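Putative aldehyde dehydrogenase AldY (Bacillus subtilis, PDB 4DNG) probably oxidises aldehydes to carboxylates with NAD+ as electron acceptor and may help protect the cell against stress from ethanol and related compounds. Local coordinates at residues Ile139-Leu144 and Glu467-Lys472; Pro178-Ala183 and Val206-Val211; Ala70-Ala75 and Glu114-Thr119. All blocks are in the same frame, centred on the assembly; numbering follows the deposited sequence.

Contact 1 of 3, residues Ile139-Leu144 and Glu467-Lys472; sequences IYRLPL and EFTVTK
Bends at chi2 (89°) and chi3 (69°) fold the Arg141 side chain over onto Thr469, whose own chi1 of 65° sets OG1 between its backbone N and carbonyl carbon. The two side chains cross at about a right angle. Arg141 CD lies 3.0 Å from Thr469 OG1, and the guanidinium stands obliquely to that hydroxyl and to the one of Thr471. Neither hydroxyl is hydrogen-bonded to the arginine: Thr469 OG1 bonds to Val465 O, and Arg141 NH2 has a long, weak ion pair with Glu466. On the same face of the sheet as Arg141 and Thr471, Ile139 CG2 meets Thr471 CG2 at 3.7 Å.

The backbones pair as antiparallel strands, 135-150 with 469-477, part of the oligomerisation subdomain that aldehyde dehydrogenases extend towards a partner subunit. Tyr140 and Lys472 form one hydrogen-bonded pair, with Tyr140 N to Lys472 O at 2.7 Å and Lys472 N to Tyr140 O at 2.8 Å. Leu142 and Val470 form the next, where the bond from Val470 N to Leu142 O is 2.8 Å long but less straight. Beyond Pro143 a weak bond from Leu144 N to Phe468 O, 3.4 Å, continues the pairing back to Phe468, whose O also accepts from Asn172.

On the opposite face, Leu142 CB packs 4.0 Å from Val470 CG1, while Leu142 and Lys472 lie side by side and point the same way. That face meets the second subunit. Leu426 of the second subunit packs on Tyr140 and Leu142, Glu422 of the second subunit bonds Tyr140 OH, and Lys472 NZ hydrogen-bonds to Thr433 OG1 and to backbone carbonyls of Ala425, Ile428 and Ser430, all of the second subunit.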
loop_
_atom_site.group_PDB
_atom_site.type_symbol
_atom_site.label_atom_id
_atom_site.label_comp_id
_atom_site.label_asym_id
_atom_site.label_seq_id
_atom_site.Cartn_x
_atom_site.Cartn_y
_atom_site.Cartn_z
ATOM N N ILE A 139 -16.440 4.405 -12.814
ATOM C CA ILE A 139 -15.198 3.824 -12.357
ATOM C C ILE A 139 -14.785 2.730 -13.329
ATOM O O ILE A 139 -15.589 1.873 -13.698
ATOM C CB ILE A 139 -15.320 3.304 -10.915
ATOM C CG1 ILE A 139 -15.582 4.481 -9.970
ATOM C CG2 ILE A 139 -14.064 2.547 -10.508
ATOM C CD1 ILE A 139 -16.250 4.102 -8.667
ATOM N N TYR A 140 -13.531 2.800 -13.760
ATOM C CA TYR A 140 -12.970 1.828 -14.669
ATOM C C TYR A 140 -11.840 1.085 -14.005
ATOM O O TYR A 140 -11.139 1.621 -13.136
ATOM C CB TYR A 140 -12.429 2.508 -15.910
ATOM C CG TYR A 140 -13.457 3.249 -16.699
ATOM C CD1 TYR A 140 -13.940 4.476 -16.260
ATOM C CD2 TYR A 140 -13.936 2.739 -17.906
ATOM C CE1 TYR A 140 -14.884 5.170 -16.988
ATOM C CE2 TYR A 140 -14.880 3.432 -18.646
ATOM C CZ TYR A 140 -15.347 4.648 -18.176
ATOM O OH TYR A 140 -16.290 5.354 -18.884
ATOM N N ARG A 141 -11.678 -0.155 -14.440
ATOM C CA ARG A 141 -10.666 -1.060 -13.953
ATOM C C ARG A 141 -9.648 -1.156 -15.064
ATOM O O ARG A 141 -9.913 -1.743 -16.119
ATOM C CB ARG A 141 -11.280 -2.432 -13.691
ATOM C CG ARG A 141 -10.258 -3.543 -13.475
ATOM C CD ARG A 141 -9.869 -3.663 -12.019
ATOM N NE ARG A 141 -10.957 -4.171 -11.198
ATOM C CZ ARG A 141 -11.227 -3.719 -9.980
ATOM N NH1 ARG A 141 -10.498 -2.747 -9.453
ATOM N NH2 ARG A 141 -12.228 -4.229 -9.292
ATOM N N LEU A 142 -8.484 -0.576 -14.816
ATOM C CA LEU A 142 -7.428 -0.497 -15.807
ATOM C C LEU A 142 -6.182 -1.211 -15.287
ATOM O O LEU A 142 -6.051 -1.425 -14.086
ATOM C CB LEU A 142 -7.123 0.988 -16.102
ATOM C CG LEU A 142 -7.690 1.724 -17.333
ATOM C CD1 LEU A 142 -9.184 1.523 -17.558
ATOM C CD2 LEU A 142 -7.386 3.213 -17.224
ATOM N N PRO A 143 -5.248 -1.569 -16.184
ATOM C CA PRO A 143 -3.944 -2.134 -15.746
ATOM C C PRO A 143 -3.110 -1.172 -14.858
ATOM O O PRO A 143 -3.325 0.041 -14.874
ATOM C CB PRO A 143 -3.216 -2.420 -17.064
ATOM C CG PRO A 143 -3.953 -1.656 -18.125
ATOM C CD PRO A 143 -5.368 -1.482 -17.654
ATOM N N LEU A 144 -2.181 -1.705 -14.071
ATOM C CA LEU A 144 -1.324 -0.844 -13.239
ATOM C C LEU A 144 -0.196 -0.264 -14.063
ATOM O O LEU A 144 0.110 0.929 -13.962
ATOM C CB LEU A 144 -0.749 -1.635 -12.078
ATOM C CG LEU A 144 0.087 -0.934 -11.023
ATOM C CD1 LEU A 144 -0.548 0.346 -10.479
ATOM C CD2 LEU A 144 0.286 -1.951 -9.914
ATOM N N GLU A 467 -4.757 -5.482 -6.548
ATOM C CA GLU A 467 -3.307 -5.293 -6.386
ATOM C C GLU A 467 -2.641 -4.982 -7.709
ATOM O O GLU A 467 -1.725 -4.169 -7.765
ATOM C CB GLU A 467 -2.632 -6.510 -5.728
ATOM C CG GLU A 467 -2.637 -6.536 -4.199
ATOM C CD GLU A 467 -1.927 -7.768 -3.620
ATOM O OE1 GLU A 467 -2.619 -8.703 -3.148
ATOM O OE2 GLU A 467 -0.676 -7.817 -3.642
ATOM N N PHE A 468 -3.133 -5.600 -8.777
ATOM C CA PHE A 468 -2.504 -5.492 -10.098
ATOM C C PHE A 468 -3.279 -4.598 -11.049
ATOM O O PHE A 468 -2.943 -4.491 -12.230
ATOM C CB PHE A 468 -2.274 -6.890 -10.699
ATOM C CG PHE A 468 -1.238 -7.687 -9.955
ATOM C CD1 PHE A 468 0.108 -7.590 -10.296
ATOM C CD2 PHE A 468 -1.605 -8.502 -8.886
ATOM C CE1 PHE A 468 1.073 -8.307 -9.599
ATOM C CE2 PHE A 468 -0.650 -9.213 -8.187
ATOM C CZ PHE A 468 0.693 -9.114 -8.541
ATOM N N THR A 469 -4.312 -3.938 -10.538
ATOM C CA THR A 469 -5.039 -2.966 -11.358
ATOM C C THR A 469 -5.170 -1.656 -10.653
ATOM O O THR A 469 -5.057 -1.599 -9.425
ATOM C CB THR A 469 -6.451 -3.442 -11.746
ATOM O OG1 THR A 469 -7.270 -3.566 -10.567
ATOM C CG2 THR A 469 -6.379 -4.771 -12.503
ATOM N N VAL A 470 -5.410 -0.604 -11.434
ATOM C CA VAL A 470 -5.766 0.688 -10.864
ATOM C C VAL A 470 -7.257 1.030 -11.045
ATOM O O VAL A 470 -7.932 0.611 -11.999
ATOM C CB VAL A 470 -4.837 1.795 -11.373
ATOM C CG1 VAL A 470 -5.226 2.236 -12.777
ATOM C CG2 VAL A 470 -4.829 2.968 -10.400
ATOM N N THR A 471 -7.783 1.772 -10.090
ATOM C CA THR A 471 -9.159 2.233 -10.162
ATOM C C THR A 471 -9.142 3.622 -10.777
ATOM O O THR A 471 -8.524 4.541 -10.229
ATOM C CB THR A 471 -9.797 2.218 -8.761
ATOM O OG1 THR A 471 -10.347 0.920 -8.520
ATOM C CG2 THR A 471 -10.903 3.261 -8.621
ATOM N N LYS A 472 -9.769 3.764 -11.940
ATOM C CA LYS A 472 -9.852 5.071 -12.578
ATOM C C LYS A 472 -11.269 5.646 -12.497
ATOM O O LYS A 472 -12.246 4.990 -12.873
ATOM C CB LYS A 472 -9.335 5.024 -14.032
ATOM C CG LYS A 472 -9.534 6.311 -14.844
ATOM C CD LYS A 472 -8.565 7.420 -14.477
ATOM C CE LYS A 472 -8.988 8.771 -15.044
ATOM N NZ LYS A 472 -7.844 9.690 -15.334
#

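Contact 2 of 3, residues Pro178-Ala183 and Val206-Val211; sequences PDIQTA and VMLTDV
The five-membered ring of Pro178 meets the carbonyl group of Met207 through one corner, its CD atom lying 3.4 Å from Met207 O, with Val206 CG1 touching the same carbon at 4.1 Å; the proline and valine side chains cross at about a right angle. Two residues further on, Ile180 CB rests against a second carbonyl, 3.6 Å from Thr209 O. Both segments are the loops that leave neighbouring parallel strands, 173-177 and 204-206, and helix 183-196 links the two strands in a beta-alpha-beta crossover of the Rossmann-like NAD-binding domain expected for this family.

The centre of the contact is apolar and buried. The chi1 of -172° turns Ile180 CG1 away from the backbone N and carries CD1 across to Leu208, where it stops 4.0 Å from Leu208 CG. Ala183, close to the start of the connecting helix, presses its CB on the same leucine carbon at 3.8 Å. Leu208 CG is therefore touched by both residues, while Thr188 of the helix also packs on this side chain. Met207 still pairs through its backbone with His176 of strand 173-177, and Leu208 bonds to Ala41.

Asp210 caps helix 211-214 by bonding Glu213 N through OD1, which also makes a salt bridge with Arg22. The turn that presents Ile180 and Ala183 is shaped by its own polar groups. Thr182 N bonds to Asp179 O, and Asp179 forms an Asx turn, its OD2 accepting from Gln181 N at 2.8 Å on the anti side, 18° out of the carboxylate plane.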
loop_
_atom_site.group_PDB
_atom_site.type_symbol
_atom_site.label_atom_id
_atom_site.label_comp_id
_atom_site.label_asym_id
_atom_site.label_seq_id
_atom_site.Cartn_x
_atom_site.Cartn_y
_atom_site.Cartn_z
ATOM N N PRO A 178 14.629 -13.959 -10.784
ATOM C CA PRO A 178 14.704 -15.052 -9.823
ATOM C C PRO A 178 16.045 -15.031 -9.168
ATOM O O PRO A 178 16.924 -14.323 -9.601
ATOM C CB PRO A 178 14.610 -16.315 -10.707
ATOM C CG PRO A 178 15.116 -15.890 -12.051
ATOM C CD PRO A 178 14.682 -14.447 -12.184
ATOM N N ASP A 179 16.208 -15.797 -8.111
ATOM C CA ASP A 179 17.521 -15.999 -7.581
ATOM C C ASP A 179 18.238 -16.778 -8.681
ATOM O O ASP A 179 17.730 -17.816 -9.165
ATOM C CB ASP A 179 17.421 -16.820 -6.289
ATOM C CG ASP A 179 18.748 -17.017 -5.618
ATOM O OD1 ASP A 179 18.811 -16.813 -4.397
ATOM O OD2 ASP A 179 19.740 -17.366 -6.291
ATOM N N ILE A 180 19.410 -16.292 -9.077
ATOM C CA ILE A 180 20.198 -16.978 -10.098
ATOM C C ILE A 180 20.306 -18.489 -9.798
ATOM O O ILE A 180 20.161 -19.314 -10.707
ATOM C CB ILE A 180 21.598 -16.318 -10.328
ATOM C CG1 ILE A 180 22.315 -16.950 -11.553
ATOM C CG2 ILE A 180 22.496 -16.420 -9.087
ATOM C CD1 ILE A 180 21.587 -16.776 -12.876
ATOM N N GLN A 181 20.505 -18.862 -8.529
ATOM C CA GLN A 181 20.677 -20.280 -8.198
ATOM C C GLN A 181 19.446 -21.126 -8.491
ATOM O O GLN A 181 19.539 -22.342 -8.542
ATOM C CB GLN A 181 21.213 -20.510 -6.774
ATOM C CG GLN A 181 22.735 -20.349 -6.652
ATOM C CD GLN A 181 23.541 -21.229 -7.621
ATOM O OE1 GLN A 181 23.332 -22.455 -7.740
ATOM N NE2 GLN A 181 24.468 -20.601 -8.324
ATOM N N THR A 182 18.301 -20.484 -8.685
ATOM C CA THR A 182 17.088 -21.204 -9.083
ATOM C C THR A 182 16.430 -20.493 -10.289
ATOM O O THR A 182 15.205 -20.354 -10.365
ATOM C CB THR A 182 16.105 -21.300 -7.895
ATOM O OG1 THR A 182 15.993 -20.012 -7.313
ATOM C CG2 THR A 182 16.634 -22.235 -6.793
ATOM N N ALA A 183 17.247 -20.043 -11.236
ATOM C CA ALA A 183 16.728 -19.270 -12.362
ATOM C C ALA A 183 15.931 -20.089 -13.363
ATOM O O ALA A 183 15.102 -19.533 -14.100
ATOM C CB ALA A 183 17.855 -18.558 -13.073
ATOM N N VAL A 206 12.505 -11.909 -18.233
ATOM C CA VAL A 206 13.144 -12.649 -17.157
ATOM C C VAL A 206 14.650 -12.402 -17.140
ATOM O O VAL A 206 15.362 -12.771 -18.075
ATOM C CB VAL A 206 12.867 -14.168 -17.235
ATOM C CG1 VAL A 206 13.687 -14.899 -16.186
ATOM C CG2 VAL A 206 11.381 -14.480 -17.064
ATOM N N MET A 207 15.117 -11.795 -16.053
ATOM C CA MET A 207 16.499 -11.384 -15.882
ATOM C C MET A 207 17.331 -12.401 -15.133
ATOM O O MET A 207 17.020 -12.760 -13.991
ATOM C CB MET A 207 16.527 -10.092 -15.085
ATOM C CG MET A 207 15.663 -9.027 -15.741
ATOM S SD MET A 207 16.396 -8.566 -17.327
ATOM C CE MET A 207 14.887 -8.031 -18.106
ATOM N N LEU A 208 18.388 -12.869 -15.786
ATOM C CA LEU A 208 19.367 -13.728 -15.137
ATOM C C LEU A 208 20.555 -12.871 -14.761
ATOM O O LEU A 208 21.311 -12.416 -15.612
ATOM C CB LEU A 208 19.773 -14.883 -16.051
ATOM C CG LEU A 208 18.986 -16.163 -15.796
ATOM C CD1 LEU A 208 17.493 -15.924 -15.912
ATOM C CD2 LEU A 208 19.427 -17.268 -16.751
ATOM N N THR A 209 20.689 -12.612 -13.482
ATOM C CA THR A 209 21.668 -11.673 -13.024
ATOM C C THR A 209 21.849 -11.815 -11.537
ATOM O O THR A 209 21.359 -12.764 -10.937
ATOM C CB THR A 209 21.270 -10.238 -13.410
ATOM O OG1 THR A 209 22.291 -9.333 -12.978
ATOM C CG2 THR A 209 19.927 -9.873 -12.781
ATOM N N ASP A 210 22.582 -10.891 -10.932
ATOM C CA ASP A 210 22.728 -10.920 -9.486
ATOM C C ASP A 210 22.829 -9.497 -8.981
ATOM O O ASP A 210 22.930 -8.542 -9.761
ATOM C CB ASP A 210 23.903 -11.830 -9.034
ATOM C CG ASP A 210 25.280 -11.277 -9.406
ATOM O OD1 ASP A 210 25.345 -10.251 -10.112
ATOM O OD2 ASP A 210 26.312 -11.865 -8.987
ATOM N N VAL A 211 22.739 -9.343 -7.677
ATOM C CA VAL A 211 22.757 -8.015 -7.099
ATOM C C VAL A 211 24.119 -7.353 -7.315
ATOM O O VAL A 211 24.222 -6.133 -7.480
ATOM C CB VAL A 211 22.280 -8.065 -5.646
ATOM C CG1 VAL A 211 22.586 -6.771 -4.946
ATOM C CG2 VAL A 211 20.768 -8.365 -5.627
#

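Contact 3 of 3, residues Ala70-Ala75 and Glu114-Thr119; sequences AVLQKA and EAMTYT
Ala115 O is gripped by two donors that reach it from opposite faces of its carbonyl plane: Tyr118 N at 3.0 Å and Thr119 OG1 at 2.9 Å, with a weak third bond from Thr119 N. The hydroxyl is thereby turned back onto its own helix, and its oxygen also touches Leu72 CD1 at 4.0 Å. Leu72 reaches out from helix 65-81, which runs nearly antiparallel to helix 98-118, the local axes 9.7 Å apart at an angle of 170°. Its CD1 sits against Ala115 CB, and its CB lies 3.9 Å from Met116 CG as the two side chains slide past each other in opposite directions.

Met116 then bends at chi3 (-139°) and crosses Gln73 at about a right angle, bringing SD to 3.6 Å from Gln73 CG and CE to 3.6 Å from Gln73 OE1. An alanine in place of Met116 would remove this arm and is likely to leave Gln73 free to turn and one flank of Leu72 bare. Phe194 of helix 183-196 packs on Leu72, and Ala169 of helix 156-169 on Ala115. Between these segments the helices are thus held by apolar packing, with a weak Arg68 NH1 bond to Thr119 O at the edge.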
loop_
_atom_site.group_PDB
_atom_site.type_symbol
_atom_site.label_atom_id
_atom_site.label_comp_id
_atom_site.label_asym_id
_atom_site.label_seq_id
_atom_site.Cartn_x
_atom_site.Cartn_y
_atom_site.Cartn_z
ATOM N N ALA A 70 -6.388 -17.167 -23.649
ATOM C CA ALA A 70 -5.660 -18.073 -24.554
ATOM C C ALA A 70 -4.175 -18.210 -24.183
ATOM O O ALA A 70 -3.629 -19.325 -24.106
ATOM C CB ALA A 70 -5.806 -17.608 -25.994
ATOM N N VAL A 71 -3.539 -17.071 -23.921
ATOM C CA VAL A 71 -2.144 -17.039 -23.495
ATOM C C VAL A 71 -1.940 -17.859 -22.211
ATOM O O VAL A 71 -1.004 -18.652 -22.113
ATOM C CB VAL A 71 -1.661 -15.578 -23.389
ATOM C CG1 VAL A 71 -0.452 -15.418 -22.479
ATOM C CG2 VAL A 71 -1.369 -15.043 -24.782
ATOM N N LEU A 72 -2.855 -17.722 -21.261
ATOM C CA LEU A 72 -2.725 -18.425 -19.988
ATOM C C LEU A 72 -2.977 -19.891 -20.151
ATOM O O LEU A 72 -2.277 -20.703 -19.532
ATOM C CB LEU A 72 -3.669 -17.863 -18.930
ATOM C CG LEU A 72 -3.488 -16.368 -18.648
ATOM C CD1 LEU A 72 -4.674 -15.834 -17.841
ATOM C CD2 LEU A 72 -2.153 -16.065 -17.972
ATOM N N GLN A 73 -3.975 -20.220 -20.983
ATOM C CA GLN A 73 -4.329 -21.601 -21.266
ATOM C C GLN A 73 -3.135 -22.328 -21.861
ATOM O O GLN A 73 -2.709 -23.350 -21.323
ATOM C CB GLN A 73 -5.540 -21.689 -22.198
ATOM C CG GLN A 73 -6.884 -21.732 -21.489
ATOM C CD GLN A 73 -7.330 -23.143 -21.148
ATOM O OE1 GLN A 73 -6.880 -23.740 -20.166
ATOM N NE2 GLN A 73 -8.237 -23.681 -21.960
ATOM N N LYS A 74 -2.570 -21.790 -22.945
ATOM C CA LYS A 74 -1.426 -22.439 -23.589
ATOM C C LYS A 74 -0.251 -22.525 -22.620
ATOM O O LYS A 74 0.433 -23.543 -22.577
ATOM C CB LYS A 74 -1.051 -21.737 -24.886
ATOM C CG LYS A 74 -2.182 -21.730 -25.915
ATOM C CD LYS A 74 -1.669 -21.555 -27.330
ATOM C CE LYS A 74 -2.814 -21.551 -28.333
ATOM N NZ LYS A 74 -3.475 -20.218 -28.455
ATOM N N ALA A 75 -0.062 -21.474 -21.811
ATOM C CA ALA A 75 0.932 -21.470 -20.734
ATOM C C ALA A 75 0.699 -22.606 -19.708
ATOM O O ALA A 75 1.565 -23.462 -19.540
ATOM C CB ALA A 75 0.994 -20.106 -20.051
ATOM N N GLU A 114 -6.518 -19.927 -11.939
ATOM C CA GLU A 114 -7.246 -18.918 -11.183
ATOM C C GLU A 114 -7.251 -17.607 -11.947
ATOM O O GLU A 114 -8.296 -16.965 -12.064
ATOM C CB GLU A 114 -6.689 -18.786 -9.765
ATOM C CG GLU A 114 -7.443 -17.823 -8.848
ATOM C CD GLU A 114 -8.880 -18.239 -8.535
ATOM O OE1 GLU A 114 -9.163 -19.456 -8.404
ATOM O OE2 GLU A 114 -9.738 -17.335 -8.404
ATOM N N ALA A 115 -6.107 -17.256 -12.532
ATOM C CA ALA A 115 -5.977 -16.044 -13.353
ATOM C C ALA A 115 -7.033 -15.905 -14.451
ATOM O O ALA A 115 -7.586 -14.819 -14.664
ATOM C CB ALA A 115 -4.585 -15.958 -13.950
ATOM N N MET A 116 -7.312 -17.004 -15.142
ATOM C CA MET A 116 -8.319 -17.020 -16.186
ATOM C C MET A 116 -9.706 -16.556 -15.725
ATOM O O MET A 116 -10.476 -16.022 -16.520
ATOM C CB MET A 116 -8.419 -18.418 -16.781
ATOM C CG MET A 116 -7.198 -18.838 -17.570
ATOM S SD MET A 116 -7.395 -20.518 -18.169
ATOM C CE MET A 116 -5.761 -21.195 -17.895
ATOM N N THR A 117 -10.020 -16.763 -14.450
ATOM C CA THR A 117 -11.329 -16.402 -13.910
ATOM C C THR A 117 -11.494 -14.892 -13.747
ATOM O O THR A 117 -12.618 -14.388 -13.660
ATOM C CB THR A 117 -11.610 -17.077 -12.552
ATOM O OG1 THR A 117 -10.745 -16.533 -11.546
ATOM C CG2 THR A 117 -11.410 -18.586 -12.645
ATOM N N TYR A 118 -10.388 -14.163 -13.713
ATOM C CA TYR A 118 -10.495 -12.717 -13.557
ATOM C C TYR A 118 -9.829 -11.858 -14.638
ATOM O O TYR A 118 -9.841 -10.627 -14.550
ATOM C CB TYR A 118 -10.089 -12.279 -12.148
ATOM C CG TYR A 118 -8.742 -12.758 -11.692
ATOM C CD1 TYR A 118 -7.587 -12.364 -12.356
ATOM C CD2 TYR A 118 -8.619 -13.576 -10.576
ATOM C CE1 TYR A 118 -6.340 -12.778 -11.927
ATOM C CE2 TYR A 118 -7.376 -14.010 -10.145
ATOM C CZ TYR A 118 -6.241 -13.601 -10.824
ATOM O OH TYR A 118 -4.996 -14.009 -10.422
ATOM N N THR A 119 -9.282 -12.507 -15.662
ATOM C CA THR A 119 -8.811 -11.805 -16.846
ATOM C C THR A 119 -9.925 -10.901 -17.383
ATOM O O THR A 119 -9.662 -9.863 -17.988
ATOM C CB THR A 119 -8.421 -12.781 -17.968
ATOM O OG1 THR A 119 -8.201 -14.087 -17.424
ATOM C CG2 THR A 119 -7.172 -12.308 -18.662
#

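Overall arrangement
From the N terminus, contact 3 comes first: helices 65-81 and 98-118 close a short, almost wholly helical loop that ends before the other two contacts begin. Contact 1 opens next, at 139-144, but is completed only near the C terminus by 467-472, so it spans most of the chain. Within that span contact 2 closes a small loop of 22 residues between 178-183 and 206-211, joining the ends of adjacent strands in the nucleotide-binding region; none of the loops cross. Contact 1 pairs strand 135-150 with the C-terminal strand at the subunit interface, and contact 3 packs two N-terminal helices. Helix 183-196, which links the two halves of contact 2, also packs on helix 65-81 of contact 3.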